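Local coordinates for protein angiotensin-converting enzyme (Anopheles gambiae, PDB 6S1Z) that probably removes dipeptides from the C-terminal end of peptides as a zinc metallopeptidase, and here holds the phosphinic inhibitor fosinoprilat, at residues Q255-I260 and A424-L429; K271-T276 and V347-F352. All blocks are in the same frame, centred on the assembly; numbering follows the deposited sequence.

Interaction 1: residues Q255-I260 and A424-L429; sequences QTWDNI and AGVTKL. With KS8 (fosinoprilat), chain C.
The backbone N of W257 donates to the carbonyl O of V426 at 2.7 Å, the one hydrogen bond between the two segments. The donor lies almost in line with V426 C=O (178° at the oxygen), but the N-H is bent (136°). D258 N, although 3.2 Å from V426 O, has too poor an angle to share it. Beside the bond, W257 CB meets V426 CB at 4.1 Å.

In T256, chi1 of 61° wedges OG1 between the backbone N and carbonyl carbon and leaves CG2 to press on T427 O (3.2 Å). OG1 itself donates to D258 OD2 at 3.0 Å, from above the carboxylate plane, which braces the turn into the 3-10 segment 258-260. T427 then rests OG1 against D258 CB (3.2 Å); this is packing, since the hydroxyl bonds to R423 O one helical turn back.

Q255 faces the active site: NE2 donates nearly straight to carboxylate O24 of fosinoprilat (3.1 Å), while OE1 is hydrogen-bonded to K485 NZ, which also bonds the inhibitor. Both ends of the amide are thus engaged, which should fix its flip.

Helix 204-233 packs on W257 and V426 through V225, F431 and F434 of helix 431-446 meet Q255, and F576 of helix 570-590 backs A424 and L429 on helix 414-429.

Interaction 2: residues K271-T276 and V347-F352; sequences KLLDVT and VNMREF
M349 makes the main side-chain contact with the loop, its CB pointing at it and lying 2.9 Å from D274 O. With CG anti to the backbone N (chi1 179°) and the rest of the chain extended, the thioether runs along the loop backbone, so that CG and SD also lie near D274 O. SD comes within 4.1 Å of V275 CB, and CE ends 4.4 Å from L273 CG. The separation of SD from L273 O is implausibly short in the model and carries no weight. This buried methionine is the tight part, and it is held by packing alone.

Toward T276 the fit is slacker: OG1 stands 4.0 Å from M349 N, too far to bond, and 4.4 Å from N348 CA. On this more open side the polar bonds described here stay within each segment. D274 turns its CB away from the helix, and OD1 accepts T276 N through its anti lone pair at 2.7 Å, forming an Asx turn. T276 OG1 adds a longer bond to D274 O at 3.3 Å, from well above the carbonyl plane. On the other segment, N348 is the N-cap of helix 349-368: its OD1 takes E351 N with an N-H angle of 175°. The same oxygen lies over the centre of one guanidinium face of R350, a placement in which the partly negative amide oxygen probably suits the cationic group.

The loop leading to helix 277-281 abuts the start of helix 349-368, where M289 of helix 286-299 touches V347 and F352, and T140 and A144 of helix 135-145 pack on R350.

In the fold
From the N terminus, the chain leaves strand 244-245 and passes through 255-260 and then 271-276, two parts of the same long loop before helix 277-281. The second closes first, at 347-352; the first waits for 424-429. Interaction 2 is therefore nested inside the loop that interaction 1 closes. Together they fasten this one loop to the start of helix 349-368, which carries the probable zinc motif HExxH (H357, E358, H361), and to the end of helix 414-429. Their centres are 13 Å apart, and they meet directly where N259 OD1 packs 3.0 Å from R350 NH2.

Interaction 1: residues Q255-I260 and A424-L429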
ATOM      1  N   GLN A 255      -9.511  -5.323   0.544  1.00 49.91           N
ATOM      2  CA  GLN A 255      -8.522  -4.741   1.444  1.00 52.17           C
ATOM      3  C   GLN A 255      -9.058  -3.491   2.129  1.00 46.54           C
ATOM      4  O   GLN A 255      -8.616  -3.153   3.232  1.00 53.29           O
ATOM      5  CB  GLN A 255      -7.243  -4.416   0.676  1.00 51.10           C
ATOM      6  CG  GLN A 255      -7.415  -3.371  -0.411  1.00 52.01           C
ATOM      7  CD  GLN A 255      -6.228  -3.320  -1.350  1.00 57.34           C
ATOM      8  OE1 GLN A 255      -6.104  -4.145  -2.254  1.00 55.27           O
ATOM      9  NE2 GLN A 255      -5.343  -2.354  -1.135  1.00 49.07           N
ATOM     10  N   THR A 256      -9.994  -2.793   1.492  1.00 47.46           N
ATOM     11  CA  THR A 256     -10.665  -1.654   2.097  1.00 42.20           C
ATOM     12  C   THR A 256     -12.132  -1.704   1.705  1.00 27.44           C
ATOM     13  O   THR A 256     -12.464  -1.981   0.549  1.00 29.63           O
ATOM     14  CB  THR A 256     -10.051  -0.317   1.656  1.00 55.83           C
ATOM     15  OG1 THR A 256     -10.167  -0.172   0.236  1.00 57.68           O
ATOM     16  CG2 THR A 256      -8.585  -0.237   2.061  1.00 51.42           C
ATOM     17  N   TRP A 257     -13.006  -1.445   2.676  1.00 40.33           N
ATOM     18  CA  TRP A 257     -14.446  -1.474   2.457  1.00 34.79           C
ATOM     19  C   TRP A 257     -15.037  -0.070   2.420  1.00 55.87           C
ATOM     20  O   TRP A 257     -16.237   0.102   2.658  1.00 58.84           O
ATOM     21  CB  TRP A 257     -15.128  -2.310   3.541  1.00 61.68           C
ATOM     22  CG  TRP A 257     -14.471  -3.643   3.797  1.00 51.43           C
ATOM     23  CD1 TRP A 257     -13.563  -4.284   3.002  1.00 52.34           C
ATOM     24  CD2 TRP A 257     -14.672  -4.491   4.935  1.00 47.14           C
ATOM     25  NE1 TRP A 257     -13.188  -5.474   3.573  1.00 52.57           N
ATOM     26  CE2 TRP A 257     -13.855  -5.627   4.760  1.00 67.07           C
ATOM     27  CE3 TRP A 257     -15.466  -4.401   6.082  1.00 37.51           C
ATOM     28  CZ2 TRP A 257     -13.810  -6.664   5.690  1.00 37.94           C
ATOM     29  CZ3 TRP A 257     -15.417  -5.433   7.006  1.00 52.21           C
ATOM     30  CH2 TRP A 257     -14.595  -6.548   6.803  1.00 38.21           C
ATOM     31  N   ASP A 258     -14.212   0.938   2.128  1.00 60.95           N
ATOM     32  CA  ASP A 258     -14.687   2.317   2.150  1.00 59.61           C
ATOM     33  C   ASP A 258     -15.824   2.528   1.159  1.00 50.35           C
ATOM     34  O   ASP A 258     -16.769   3.275   1.437  1.00 57.72           O
ATOM     35  CB  ASP A 258     -13.529   3.270   1.851  1.00 42.74           C
ATOM     36  CG  ASP A 258     -12.799   2.918   0.569  1.00 75.17           C
ATOM     37  OD1 ASP A 258     -13.379   3.116  -0.521  1.00 69.49           O
ATOM     38  OD2 ASP A 258     -11.645   2.445   0.651  1.00 71.25           O
ATOM     39  N   ASN A 259     -15.761   1.867   0.001  1.00 44.38           N
ATOM     40  CA  ASN A 259     -16.757   2.087  -1.040  1.00 35.08           C
ATOM     41  C   ASN A 259     -18.158   1.650  -0.628  1.00 41.01           C
ATOM     42  O   ASN A 259     -19.110   1.923  -1.368  1.00 32.99           O
ATOM     43  CB  ASN A 259     -16.350   1.351  -2.319  1.00 56.94           C
ATOM     44  CG  ASN A 259     -15.086   1.914  -2.939  1.00 50.60           C
ATOM     45  OD1 ASN A 259     -14.819   3.112  -2.851  1.00 51.33           O
ATOM     46  ND2 ASN A 259     -14.300   1.052  -3.572  1.00 70.20           N
ATOM     47  N   ILE A 260     -18.311   0.979   0.514  1.00 60.78           N
ATOM     48  CA  ILE A 260     -19.619   0.597   1.029  1.00 62.59           C
ATOM     49  C   ILE A 260     -19.880   1.182   2.412  1.00 48.97           C
ATOM     50  O   ILE A 260     -20.868   0.826   3.055  1.00 57.77           O
ATOM     51  CB  ILE A 260     -19.798  -0.936   1.041  1.00 58.02           C
ATOM     52  CG1 ILE A 260     -18.649  -1.639   1.775  1.00 57.84           C
ATOM     53  CG2 ILE A 260     -19.909  -1.469  -0.377  1.00 52.51           C
ATOM     54  CD1 ILE A 260     -18.751  -1.583   3.282  1.00 56.14           C
ATOM     55  N   ALA A 424     -13.640   5.342   9.218  1.00 48.27           N
ATOM     56  CA  ALA A 424     -12.224   5.079   9.447  1.00 56.23           C
ATOM     57  C   ALA A 424     -11.957   3.592   9.633  1.00 59.74           C
ATOM     58  O   ALA A 424     -10.881   3.105   9.266  1.00 57.79           O
ATOM     59  CB  ALA A 424     -11.738   5.863  10.666  1.00 68.62           C
ATOM     60  N   GLY A 425     -12.915   2.857  10.194  1.00 60.98           N
ATOM     61  CA  GLY A 425     -12.748   1.433  10.409  1.00 60.20           C
ATOM     62  C   GLY A 425     -12.869   0.631   9.130  1.00 49.49           C
ATOM     63  O   GLY A 425     -11.946  -0.098   8.756  1.00 34.35           O
ATOM     64  N   VAL A 426     -14.008   0.761   8.445  1.00 29.24           N
ATOM     65  CA  VAL A 426     -14.217   0.061   7.183  1.00 41.55           C
ATOM     66  C   VAL A 426     -13.275   0.530   6.087  1.00 58.39           C
ATOM     67  O   VAL A 426     -13.215  -0.097   5.023  1.00 63.85           O
ATOM     68  CB  VAL A 426     -15.676   0.227   6.708  1.00 40.25           C
ATOM     69  CG1 VAL A 426     -16.632  -0.378   7.722  1.00 60.57           C
ATOM     70  CG2 VAL A 426     -15.998   1.695   6.476  1.00 55.89           C
ATOM     71  N   THR A 427     -12.541   1.618   6.317  1.00 53.64           N
ATOM     72  CA  THR A 427     -11.574   2.134   5.357  1.00 46.72           C
ATOM     73  C   THR A 427     -10.150   1.693   5.673  1.00 29.33           C
ATOM     74  O   THR A 427      -9.455   1.176   4.793  1.00 40.82           O
ATOM     75  CB  THR A 427     -11.642   3.667   5.316  1.00 50.36           C
ATOM     76  OG1 THR A 427     -12.930   4.083   4.846  1.00 46.30           O
ATOM     77  CG2 THR A 427     -10.562   4.234   4.403  1.00 42.21           C
ATOM     78  N   LYS A 428      -9.705   1.876   6.916  1.00 29.02           N
ATOM     79  CA  LYS A 428      -8.313   1.657   7.285  1.00 47.98           C
ATOM     80  C   LYS A 428      -8.094   0.484   8.229  1.00 54.81           C
ATOM     81  O   LYS A 428      -7.032  -0.141   8.170  1.00 58.02           O
ATOM     82  CB  LYS A 428      -7.736   2.922   7.937  1.00 60.12           C
ATOM     83  CG  LYS A 428      -7.837   4.169   7.065  1.00 72.37           C
ATOM     84  CD  LYS A 428      -7.111   5.356   7.687  1.00 79.72           C
ATOM     85  CE  LYS A 428      -5.598   5.235   7.557  1.00 94.34           C
ATOM     86  NZ  LYS A 428      -5.149   5.208   6.135  1.00104.96           N
ATOM     87  N   LEU A 429      -9.054   0.171   9.102  1.00 42.97           N
ATOM     88  CA  LEU A 429      -8.846  -0.903  10.070  1.00 59.55           C
ATOM     89  C   LEU A 429      -8.828  -2.263   9.385  1.00 59.78           C
ATOM     90  O   LEU A 429      -7.933  -3.082   9.630  1.00 46.41           O
ATOM     91  CB  LEU A 429      -9.931  -0.863  11.145  1.00 57.95           C
ATOM     92  CG  LEU A 429      -9.863  -1.993  12.178  1.00 51.46           C
ATOM     93  CD1 LEU A 429      -8.507  -2.006  12.870  1.00 40.36           C
ATOM     94  CD2 LEU A 429     -10.986  -1.863  13.194  1.00 64.10           C
TER
HETATM   95  C04 KS8 C 704       2.933   1.733  -5.377  1.00 92.57           C
HETATM   96  C05 KS8 C 704       4.323   1.097  -4.935  1.00 85.38           C
HETATM   97  C06 KS8 C 704       4.986   0.250  -6.098  1.00 69.72           C
HETATM   98  C07 KS8 C 704       6.139   0.995  -6.782  1.00 94.70           C
HETATM   99  C08 KS8 C 704       6.802   0.134  -7.954  1.00100.78           C
HETATM  100  C09 KS8 C 704       7.795  -0.792  -7.659  1.00 93.98           C
HETATM  101  C10 KS8 C 704       8.369  -1.540  -8.676  1.00 79.90           C
HETATM  102  C11 KS8 C 704       7.943  -1.362 -10.010  1.00 76.62           C
HETATM  103  C12 KS8 C 704       6.961  -0.449 -10.302  1.00 87.20           C
HETATM  104  C13 KS8 C 704       6.380   0.309  -9.278  1.00 87.75           C
HETATM  105  C14 KS8 C 704       0.353   2.608  -4.152  1.00 78.93           C
HETATM  106  C15 KS8 C 704      -0.144   1.277  -3.488  1.00 79.26           C
HETATM  107  C18 KS8 C 704      -2.381   2.222  -2.727  1.00 87.77           C
HETATM  108  C19 KS8 C 704      -3.165   1.974  -1.390  1.00 85.20           C
HETATM  109  C20 KS8 C 704      -2.776   0.505  -1.013  1.00 88.73           C
HETATM  110  C21 KS8 C 704      -2.140  -0.031  -2.116  1.00 77.84           C
HETATM  111  C22 KS8 C 704      -3.114  -0.727  -3.046  1.00 76.23           C
HETATM  112  C25 KS8 C 704      -2.779   2.910  -0.315  1.00 81.01           C
HETATM  113  C26 KS8 C 704      -3.067   4.371  -0.747  1.00 97.91           C
HETATM  114  C27 KS8 C 704      -4.546   4.764  -0.682  1.00 96.87           C
HETATM  115  C28 KS8 C 704      -5.093   4.540   0.714  1.00 91.88           C
HETATM  116  C29 KS8 C 704      -4.940   3.062   1.093  1.00 98.97           C
HETATM  117  C30 KS8 C 704      -3.482   2.587   1.007  1.00 93.04           C
HETATM  118  N17 KS8 C 704      -1.496   1.216  -2.829  1.00 91.26           N
HETATM  119  O01 KS8 C 704       2.610   2.210  -2.710  1.00 91.22           O
HETATM  120  O03 KS8 C 704       2.612   4.241  -4.156  1.00 93.79           O
HETATM  121  O16 KS8 C 704       0.553   0.312  -3.511  1.00 63.53           O
HETATM  122  O23 KS8 C 704      -3.989  -0.056  -3.686  1.00 74.73           O
HETATM  123  O24 KS8 C 704      -3.057  -1.921  -3.181  1.00 84.07           O
HETATM  124  P02 KS8 C 704       2.178   2.746  -4.016  1.00 80.88           P

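Interaction 2: residues K271-T276 and V347-F352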
ATOM      1  N   LYS A 271     -25.104  13.423   8.085  1.00117.71           N
ATOM      2  CA  LYS A 271     -24.236  14.000   7.070  1.00110.57           C
ATOM      3  C   LYS A 271     -23.133  13.015   6.708  1.00101.84           C
ATOM      4  O   LYS A 271     -22.553  12.356   7.577  1.00103.13           O
ATOM      5  CB  LYS A 271     -23.633  15.314   7.562  1.00105.82           C
ATOM      6  CG  LYS A 271     -22.996  16.172   6.471  1.00106.26           C
ATOM      7  CD  LYS A 271     -23.968  16.557   5.374  1.00 98.55           C
ATOM      8  CE  LYS A 271     -23.492  17.813   4.656  1.00117.58           C
ATOM      9  NZ  LYS A 271     -22.034  17.777   4.348  1.00139.93           N
ATOM     10  N   LEU A 272     -22.855  12.915   5.413  1.00101.15           N
ATOM     11  CA  LEU A 272     -21.859  11.989   4.906  1.00 86.20           C
ATOM     12  C   LEU A 272     -20.469  12.613   4.987  1.00 87.72           C
ATOM     13  O   LEU A 272     -20.278  13.722   5.492  1.00106.04           O
ATOM     14  CB  LEU A 272     -22.190  11.606   3.467  1.00 88.18           C
ATOM     15  CG  LEU A 272     -23.580  11.011   3.251  1.00101.08           C
ATOM     16  CD1 LEU A 272     -23.919  10.981   1.769  1.00101.10           C
ATOM     17  CD2 LEU A 272     -23.659   9.619   3.860  1.00106.75           C
ATOM     18  N   LEU A 273     -19.481  11.881   4.488  1.00 91.08           N
ATOM     19  CA  LEU A 273     -18.160  12.433   4.219  1.00101.87           C
ATOM     20  C   LEU A 273     -17.682  11.895   2.875  1.00102.38           C
ATOM     21  O   LEU A 273     -16.569  11.388   2.736  1.00 99.92           O
ATOM     22  CB  LEU A 273     -17.180  12.110   5.347  1.00 91.85           C
ATOM     23  CG  LEU A 273     -16.057  13.127   5.592  1.00 85.55           C
ATOM     24  CD1 LEU A 273     -16.611  14.521   5.860  1.00100.44           C
ATOM     25  CD2 LEU A 273     -15.170  12.692   6.751  1.00 89.39           C
ATOM     26  N   ASP A 274     -18.554  11.987   1.866  1.00103.33           N
ATOM     27  CA  ASP A 274     -18.201  11.508   0.534  1.00 99.93           C
ATOM     28  C   ASP A 274     -17.219  12.453  -0.146  1.00102.06           C
ATOM     29  O   ASP A 274     -16.289  12.002  -0.821  1.00111.46           O
ATOM     30  CB  ASP A 274     -19.462  11.340  -0.318  1.00 95.04           C
ATOM     31  CG  ASP A 274     -20.159  12.658  -0.608  1.00 93.59           C
ATOM     32  OD1 ASP A 274     -19.548  13.528  -1.266  1.00 78.20           O
ATOM     33  OD2 ASP A 274     -21.324  12.820  -0.190  1.00102.16           O
ATOM     34  N   VAL A 275     -17.408  13.764   0.027  1.00 92.48           N
ATOM     35  CA  VAL A 275     -16.588  14.779  -0.630  1.00 92.04           C
ATOM     36  C   VAL A 275     -16.377  14.368  -2.084  1.00 97.80           C
ATOM     37  O   VAL A 275     -15.242  14.216  -2.547  1.00 96.76           O
ATOM     38  CB  VAL A 275     -15.252  14.987   0.109  1.00 89.37           C
ATOM     39  CG1 VAL A 275     -14.377  16.013  -0.605  1.00 89.22           C
ATOM     40  CG2 VAL A 275     -15.510  15.451   1.535  1.00 92.48           C
ATOM     41  N   THR A 276     -17.480  14.156  -2.803  1.00 96.86           N
ATOM     42  CA  THR A 276     -17.424  13.820  -4.222  1.00 98.63           C
ATOM     43  C   THR A 276     -18.098  14.909  -5.046  1.00102.94           C
ATOM     44  O   THR A 276     -17.409  15.690  -5.705  1.00104.95           O
ATOM     45  CB  THR A 276     -18.077  12.460  -4.481  1.00100.38           C
ATOM     46  OG1 THR A 276     -17.303  11.424  -3.868  1.00 92.29           O
ATOM     47  CG2 THR A 276     -18.186  12.199  -5.981  1.00 82.49           C
ATOM     48  N   VAL A 347     -11.836  11.677 -10.307  1.00 69.96           N
ATOM     49  CA  VAL A 347     -12.420  12.710  -9.458  1.00 80.95           C
ATOM     50  C   VAL A 347     -13.320  12.018  -8.442  1.00 75.07           C
ATOM     51  O   VAL A 347     -14.478  11.702  -8.726  1.00 81.44           O
ATOM     52  CB  VAL A 347     -13.184  13.754 -10.276  1.00 82.57           C
ATOM     53  CG1 VAL A 347     -13.773  14.817  -9.359  1.00 78.28           C
ATOM     54  CG2 VAL A 347     -12.267  14.391 -11.312  1.00 70.21           C
ATOM     55  N   ASN A 348     -12.784  11.787  -7.248  1.00 80.17           N
ATOM     56  CA  ASN A 348     -13.547  11.240  -6.133  1.00 87.00           C
ATOM     57  C   ASN A 348     -12.664  11.305  -4.896  1.00 89.51           C
ATOM     58  O   ASN A 348     -11.453  11.523  -4.985  1.00 80.06           O
ATOM     59  CB  ASN A 348     -14.019   9.809  -6.412  1.00100.02           C
ATOM     60  CG  ASN A 348     -12.871   8.831  -6.587  1.00 85.41           C
ATOM     61  OD1 ASN A 348     -11.950   8.782  -5.773  1.00 88.03           O
ATOM     62  ND2 ASN A 348     -12.923   8.046  -7.656  1.00 81.35           N
ATOM     63  N   MET A 349     -13.288  11.113  -3.733  1.00 97.68           N
ATOM     64  CA  MET A 349     -12.549  11.204  -2.478  1.00 93.73           C
ATOM     65  C   MET A 349     -11.532  10.078  -2.350  1.00 93.35           C
ATOM     66  O   MET A 349     -10.415  10.297  -1.870  1.00 91.42           O
ATOM     67  CB  MET A 349     -13.519  11.185  -1.298  1.00 97.19           C
ATOM     68  CG  MET A 349     -12.852  11.245   0.066  1.00103.34           C
ATOM     69  SD  MET A 349     -14.060  11.326   1.400  1.00 78.85           S
ATOM     70  CE  MET A 349     -13.014  11.594   2.829  1.00 66.09           C
ATOM     71  N   ARG A 350     -11.902   8.864  -2.765  1.00 90.02           N
ATOM     72  CA  ARG A 350     -10.975   7.741  -2.683  1.00 91.56           C
ATOM     73  C   ARG A 350      -9.656   8.077  -3.365  1.00104.33           C
ATOM     74  O   ARG A 350      -8.578   7.900  -2.788  1.00114.60           O
ATOM     75  CB  ARG A 350     -11.607   6.494  -3.307  1.00 98.12           C
ATOM     76  CG  ARG A 350     -10.756   5.238  -3.179  1.00 86.47           C
ATOM     77  CD  ARG A 350     -11.449   4.024  -3.780  1.00 69.00           C
ATOM     78  NE  ARG A 350     -11.687   4.174  -5.214  1.00 64.27           N
ATOM     79  CZ  ARG A 350     -12.806   4.653  -5.753  1.00 67.25           C
ATOM     80  NH1 ARG A 350     -12.915   4.744  -7.070  1.00 61.13           N
ATOM     81  NH2 ARG A 350     -13.816   5.044  -4.985  1.00 67.14           N
ATOM     82  N   GLU A 351      -9.726   8.581  -4.600  1.00102.19           N
ATOM     83  CA  GLU A 351      -8.512   8.954  -5.316  1.00 99.38           C
ATOM     84  C   GLU A 351      -7.747  10.044  -4.576  1.00 95.05           C
ATOM     85  O   GLU A 351      -6.511  10.062  -4.593  1.00 89.95           O
ATOM     86  CB  GLU A 351      -8.860   9.423  -6.730  1.00 94.66           C
ATOM     87  CG  GLU A 351      -9.504   8.365  -7.615  1.00 92.67           C
ATOM     88  CD  GLU A 351      -8.541   7.277  -8.040  1.00 85.27           C
ATOM     89  OE1 GLU A 351      -9.007   6.150  -8.313  1.00 93.75           O
ATOM     90  OE2 GLU A 351      -7.323   7.549  -8.101  1.00 69.08           O
ATOM     91  N   PHE A 352      -8.463  10.958  -3.917  1.00 97.12           N
ATOM     92  CA  PHE A 352      -7.806  12.082  -3.254  1.00 94.74           C
ATOM     93  C   PHE A 352      -6.792  11.601  -2.224  1.00 91.49           C
ATOM     94  O   PHE A 352      -5.703  12.173  -2.103  1.00 84.85           O
ATOM     95  CB  PHE A 352      -8.852  12.986  -2.600  1.00 91.60           C
ATOM     96  CG  PHE A 352      -8.290  14.271  -2.060  1.00102.96           C
ATOM     97  CD1 PHE A 352      -7.650  15.170  -2.898  1.00 95.44           C
ATOM     98  CD2 PHE A 352      -8.413  14.586  -0.716  1.00102.20           C
ATOM     99  CE1 PHE A 352      -7.135  16.354  -2.404  1.00 89.11           C
ATOM    100  CE2 PHE A 352      -7.901  15.769  -0.217  1.00 75.22           C
ATOM    101  CZ  PHE A 352      -7.261  16.655  -1.063  1.00 72.56           C
TER